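Local structure of beta-galactosidase (Bacillus circulans subsp. alkalophilus, 3TTY) at residues D100-K105 against P200-E205; A397-M402 against V455-V460. The protein hydrolyses terminal beta-galactosidic bonds, releasing galactose, which it binds in a pocket of its TIM-barrel domain. All coordinates share one frame; numbering follows the deposited sequence.

Contact 1. Residues D100-K105 against P200-E205; sequences DYEGRK and PNALSE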
loop_
_atom_site.group_PDB
_atom_site.type_symbol
_atom_site.label_atom_id
_atom_site.label_comp_id
_atom_site.label_asym_id
_atom_site.label_seq_id
_atom_site.Cartn_x
_atom_site.Cartn_y
_atom_site.Cartn_z
ATOM N N ASP A 100 12.203 -7.793 13.629
ATOM C CA ASP A 100 11.573 -7.981 12.337
ATOM C C ASP A 100 12.328 -7.337 11.175
ATOM O O ASP A 100 13.363 -6.689 11.345
ATOM C CB ASP A 100 10.095 -7.564 12.359
ATOM C CG ASP A 100 9.899 -6.083 12.630
ATOM O OD1 ASP A 100 10.747 -5.269 12.205
ATOM O OD2 ASP A 100 8.880 -5.733 13.270
ATOM N N TYR A 101 11.785 -7.546 9.991
ATOM C CA TYR A 101 12.331 -7.031 8.751
ATOM C C TYR A 101 12.489 -5.507 8.790
ATOM O O TYR A 101 13.328 -4.952 8.089
ATOM C CB TYR A 101 11.420 -7.485 7.604
ATOM C CG TYR A 101 11.818 -7.018 6.221
ATOM C CD1 TYR A 101 12.731 -7.736 5.459
ATOM C CD2 TYR A 101 11.253 -5.873 5.668
ATOM C CE1 TYR A 101 13.076 -7.318 4.182
ATOM C CE2 TYR A 101 11.592 -5.447 4.402
ATOM C CZ TYR A 101 12.505 -6.169 3.661
ATOM O OH TYR A 101 12.828 -5.750 2.392
ATOM N N GLU A 102 11.714 -4.831 9.636
ATOM C CA GLU A 102 11.819 -3.384 9.728
ATOM C C GLU A 102 12.815 -2.958 10.804
ATOM O O GLU A 102 12.979 -1.771 11.054
ATOM C CB GLU A 102 10.448 -2.734 9.984
ATOM C CG GLU A 102 9.306 -3.234 9.083
ATOM C CD GLU A 102 9.411 -2.750 7.642
ATOM O OE1 GLU A 102 10.159 -1.782 7.371
ATOM O OE2 GLU A 102 8.743 -3.349 6.773
ATOM N N GLY A 103 13.473 -3.928 11.436
ATOM C CA GLY A 103 14.485 -3.655 12.454
ATOM C C GLY A 103 13.943 -3.565 13.880
ATOM O O GLY A 103 14.689 -3.286 14.831
ATOM N N ARG A 104 12.648 -3.804 14.037
ATOM C CA ARG A 104 12.000 -3.610 15.332
ATOM C C ARG A 104 12.105 -4.831 16.226
ATOM O O ARG A 104 11.829 -5.944 15.792
ATOM C CB ARG A 104 10.523 -3.280 15.130
ATOM C CG ARG A 104 10.276 -1.982 14.404
ATOM C CD ARG A 104 8.778 -1.770 14.185
ATOM N NE ARG A 104 8.202 -2.798 13.326
ATOM C CZ ARG A 104 7.066 -2.649 12.659
ATOM N NH1 ARG A 104 6.386 -1.511 12.752
ATOM N NH2 ARG A 104 6.615 -3.629 11.895
ATOM N N LYS A 105 12.482 -4.623 17.477
ATOM C CA LYS A 105 12.437 -5.693 18.470
ATOM C C LYS A 105 10.983 -6.004 18.893
ATOM O O LYS A 105 10.277 -5.149 19.428
ATOM C CB LYS A 105 13.274 -5.305 19.691
ATOM C CG LYS A 105 13.281 -6.352 20.811
ATOM C CD LYS A 105 13.976 -7.646 20.371
ATOM C CE LYS A 105 14.336 -8.511 21.581
ATOM N NZ LYS A 105 15.123 -9.722 21.230
ATOM N N PRO A 200 20.547 -8.695 5.926
ATOM C CA PRO A 200 19.848 -7.894 4.927
ATOM C C PRO A 200 18.369 -7.726 5.259
ATOM O O PRO A 200 17.608 -8.675 5.178
ATOM C CB PRO A 200 20.009 -8.727 3.645
ATOM C CG PRO A 200 20.084 -10.160 4.133
ATOM C CD PRO A 200 20.639 -10.119 5.541
ATOM N N ASN A 201 17.974 -6.522 5.644
ATOM C CA ASN A 201 16.561 -6.189 5.805
ATOM C C ASN A 201 16.371 -4.720 5.454
ATOM O O ASN A 201 17.191 -4.153 4.746
ATOM C CB ASN A 201 16.047 -6.538 7.213
ATOM C CG ASN A 201 16.743 -5.753 8.307
ATOM O OD1 ASN A 201 17.507 -4.834 8.034
ATOM N ND2 ASN A 201 16.460 -6.102 9.559
ATOM N N ALA A 202 15.305 -4.104 5.938
ATOM C CA ALA A 202 15.000 -2.729 5.541
ATOM C C ALA A 202 16.045 -1.702 5.998
ATOM O O ALA A 202 16.076 -0.586 5.494
ATOM C CB ALA A 202 13.593 -2.322 6.018
ATOM N N LEU A 203 16.892 -2.072 6.956
ATOM C CA LEU A 203 17.918 -1.158 7.438
ATOM C C LEU A 203 19.165 -1.202 6.547
ATOM O O LEU A 203 20.020 -0.336 6.649
ATOM C CB LEU A 203 18.314 -1.476 8.889
ATOM C CG LEU A 203 17.232 -1.441 9.985
ATOM C CD1 LEU A 203 17.799 -1.779 11.386
ATOM C CD2 LEU A 203 16.507 -0.096 10.013
ATOM N N SER A 204 19.263 -2.206 5.675
ATOM C CA SER A 204 20.524 -2.471 4.990
ATOM C C SER A 204 20.409 -2.620 3.469
ATOM O O SER A 204 20.424 -1.622 2.774
ATOM C CB SER A 204 21.244 -3.669 5.629
ATOM O OG SER A 204 20.390 -4.802 5.693
ATOM N N GLU A 205 20.285 -3.848 2.957
ATOM C CA GLU A 205 20.266 -4.075 1.511
ATOM C C GLU A 205 18.878 -4.246 0.893
ATOM O O GLU A 205 18.743 -4.272 -0.326
ATOM C CB GLU A 205 21.084 -5.318 1.150
ATOM C CG GLU A 205 22.539 -5.281 1.551
ATOM C CD GLU A 205 23.361 -4.249 0.775
ATOM O OE1 GLU A 205 24.589 -4.224 0.974
ATOM O OE2 GLU A 205 22.786 -3.467 -0.017
#

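Contact 2. Residues A397-M402 against V455-V460; sequences AKVAVM and VVIAPV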
loop_
_atom_site.group_PDB
_atom_site.type_symbol
_atom_site.label_atom_id
_atom_site.label_comp_id
_atom_site.label_asym_id
_atom_site.label_seq_id
_atom_site.Cartn_x
_atom_site.Cartn_y
_atom_site.Cartn_z
ATOM N N ALA A 397 4.708 -42.474 -11.647
ATOM C CA ALA A 397 4.833 -41.448 -12.671
ATOM C C ALA A 397 6.016 -41.703 -13.588
ATOM O O ALA A 397 7.060 -42.192 -13.142
ATOM C CB ALA A 397 4.964 -40.073 -12.030
ATOM N N LYS A 398 5.834 -41.371 -14.866
ATOM C CA LYS A 398 6.907 -41.417 -15.858
ATOM C C LYS A 398 7.260 -39.996 -16.237
ATOM O O LYS A 398 8.181 -39.765 -17.014
ATOM C CB LYS A 398 6.479 -42.168 -17.129
ATOM C CG LYS A 398 6.110 -43.624 -16.932
ATOM C CD LYS A 398 7.226 -44.408 -16.287
ATOM C CE LYS A 398 6.820 -45.869 -16.126
ATOM N NZ LYS A 398 6.377 -46.480 -17.428
ATOM N N VAL A 399 6.505 -39.044 -15.702
ATOM C CA VAL A 399 6.768 -37.640 -15.968
ATOM C C VAL A 399 7.076 -36.924 -14.648
ATOM O O VAL A 399 6.362 -37.105 -13.659
ATOM C CB VAL A 399 5.561 -36.980 -16.674
ATOM C CG1 VAL A 399 5.803 -35.492 -16.902
ATOM C CG2 VAL A 399 5.249 -37.701 -17.986
ATOM N N ALA A 400 8.141 -36.122 -14.631
ATOM C CA ALA A 400 8.525 -35.367 -13.436
ATOM C C ALA A 400 8.606 -33.875 -13.728
ATOM O O ALA A 400 8.963 -33.471 -14.836
ATOM C CB ALA A 400 9.841 -35.856 -12.894
ATOM N N VAL A 401 8.265 -33.065 -12.730
ATOM C CA VAL A 401 8.448 -31.623 -12.812
ATOM C C VAL A 401 9.180 -31.084 -11.579
ATOM O O VAL A 401 8.800 -31.337 -10.426
ATOM C CB VAL A 401 7.128 -30.867 -13.074
ATOM C CG1 VAL A 401 5.975 -31.589 -12.442
ATOM C CG2 VAL A 401 7.232 -29.427 -12.593
ATOM N N MET A 402 10.251 -30.354 -11.863
ATOM C CA MET A 402 11.209 -29.927 -10.867
ATOM C C MET A 402 10.804 -28.597 -10.271
ATOM O O MET A 402 10.270 -27.728 -10.960
ATOM C CB MET A 402 12.593 -29.773 -11.505
ATOM C CG MET A 402 13.304 -31.069 -11.808
ATOM S SD MET A 402 14.836 -30.771 -12.705
ATOM C CE MET A 402 15.611 -32.376 -12.579
ATOM N N VAL A 455 10.069 -38.297 -18.995
ATOM C CA VAL A 455 9.992 -36.875 -19.326
ATOM C C VAL A 455 10.254 -36.026 -18.088
ATOM O O VAL A 455 9.558 -36.167 -17.085
ATOM C CB VAL A 455 8.607 -36.487 -19.905
ATOM C CG1 VAL A 455 8.560 -34.995 -20.186
ATOM C CG2 VAL A 455 8.313 -37.267 -21.178
ATOM N N VAL A 456 11.249 -35.149 -18.154
ATOM C CA VAL A 456 11.585 -34.288 -17.016
ATOM C C VAL A 456 11.446 -32.826 -17.422
ATOM O O VAL A 456 12.096 -32.367 -18.366
ATOM C CB VAL A 456 13.019 -34.562 -16.474
ATOM C CG1 VAL A 456 13.416 -33.520 -15.425
ATOM C CG2 VAL A 456 13.112 -35.960 -15.897
ATOM N N ILE A 457 10.589 -32.095 -16.718
ATOM C CA ILE A 457 10.314 -30.707 -17.069
ATOM C C ILE A 457 10.801 -29.749 -15.978
ATOM O O ILE A 457 10.481 -29.911 -14.795
ATOM C CB ILE A 457 8.808 -30.502 -17.357
ATOM C CG1 ILE A 457 8.310 -31.571 -18.331
ATOM C CG2 ILE A 457 8.536 -29.116 -17.921
ATOM C CD1 ILE A 457 6.830 -31.494 -18.621
ATOM N N ALA A 458 11.584 -28.756 -16.385
ATOM C CA ALA A 458 12.164 -27.792 -15.445
ATOM C C ALA A 458 11.853 -26.365 -15.880
ATOM O O ALA A 458 12.651 -25.730 -16.571
ATOM C CB ALA A 458 13.672 -27.997 -15.334
ATOM N N PRO A 459 10.678 -25.860 -15.484
ATOM C CA PRO A 459 10.281 -24.491 -15.816
ATOM C C PRO A 459 11.197 -23.480 -15.126
ATOM O O PRO A 459 11.379 -23.547 -13.914
ATOM C CB PRO A 459 8.856 -24.399 -15.252
ATOM C CG PRO A 459 8.385 -25.828 -15.153
ATOM C CD PRO A 459 9.614 -26.590 -14.772
ATOM N N VAL A 460 11.782 -22.579 -15.907
ATOM C CA VAL A 460 12.614 -21.495 -15.393
ATOM C C VAL A 460 13.660 -21.978 -14.396
ATOM O O VAL A 460 13.672 -21.548 -13.241
ATOM C CB VAL A 460 11.754 -20.405 -14.736
ATOM C CG1 VAL A 460 12.519 -19.109 -14.651
ATOM C CG2 VAL A 460 10.472 -20.196 -15.526
HETATM O O HOH W 1 11.714 -25.420 -11.780
#

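Contact 1. Residues D100-K105 against P200-E205
The backbone N of A202 sits over the centre of one face of the Y101 ring, 4.1 Å above its plane, while the CB of N201 comes up obliquely to CD1 of the same ring; the N201 amide plane is turned 78° from it. E102 OE2, from the tyrosine's own loop, lies in the ring plane at the edge. The residues belong to two type I beta turns, D100 to G103 and N201 to S204, each opened by an Asx turn, in the loops that follow the third and fourth strands of the TIM barrel, 75-79 and 142-146. What ties them together is a single hydrogen bond, A202 N to Y101 O, 3.0 Å long and nearly straight at 162°. CG of Y101 is anti to the backbone N (chi1 179°), which carries the ring alongside N201 and A202; its OH goes on to G209 N. A202 CB packs against Y101 CE2 at 4.0 Å and also meets E102 OE1. G103, whose phi is positive, brings its CA to 4.0 Å from L203 CD1. In the second turn the N201 carbonyl OD1 takes L203 N from above its plane, and S204 OG accepts from N201 N while also bonding to A199 O.

This is a subunit interface as well: E102 OE1 makes a salt bridge to R104 of the second subunit, and R104 of this chain does the same to E102 of the third. D100 meets R104 of its own chain at the guanidinium edge, in plane, OD2 taking NE in a salt bridge through its syn lone pair at 3.0 Å. D100 OD1 is gripped from opposite faces of the carboxylate, by E102 N at 2.8 Å and by R104 N at 3.0 Å.

Contact 2. Residues A397-M402 against V455-V460
Two parallel strands, 399-402 and 455-458, are adjacent in the parallel part of the mixed sheet in the trimerisation domain, with 441-444 flanking the first and 481-485 the second. Their axes run 4.7 Å apart and cross at -18°. The backbone ladder zigzags as parallel pairing requires: V455 N gives to K398 O, A400 N to V455 O at 2.8 Å, I457 N to A400 O and M402 N to I457 O. The CA hydrogens of V399 and V401 add weaker contacts to V455 O and I457 O, so each of these carbonyls meets an N-H and a C-H from the opposing strand.

V399, V401, V455 and I457 share one face, which helix 423-435 covers through L434, Y431 and Y430. There V399 and V455 lie side by side and point the same way, CG2 of the first 4.1 Å from CB of the second. On the face of A400 and V456, M402 lies across V456: its chain, extended beyond CG (chi2 174°), brings CE to 3.8 Å from V456 CG1 and SD to 4.0 Å from A458 CB. P459 has no N-H to offer M402 O, and a water bridges the two segments instead, donating to M402 O at 2.8 Å and to P459 O at 2.9 Å.

Apart from that water, the polar contacts across the pair are all backbone, and the side chains meet as hydrocarbon and thioether, consistent with cohesion that comes from burial and sheet hydrogen bonding and involves no charged groups.

Overall arrangement
Contact 1 lies wholly before contact 2 in the chain, and the two do not touch: their centres are 37 Å apart and their nearest atoms about 22 Å. The first, 100-105 with 200-205, belongs to the barrel region and the second, 397-402 with 455-460, to the trimerisation domain. Contact 1, at the surface, nevertheless is the one that reaches both other subunits, whereas no other chain touches the segments of contact 2, which lies buried. Neither includes a residue of the galactose pocket; contact 1 is closer to the zinc, about 10 Å from the N201 side chain, and Y156 beside C155 and C157 packs on Y101 and N201.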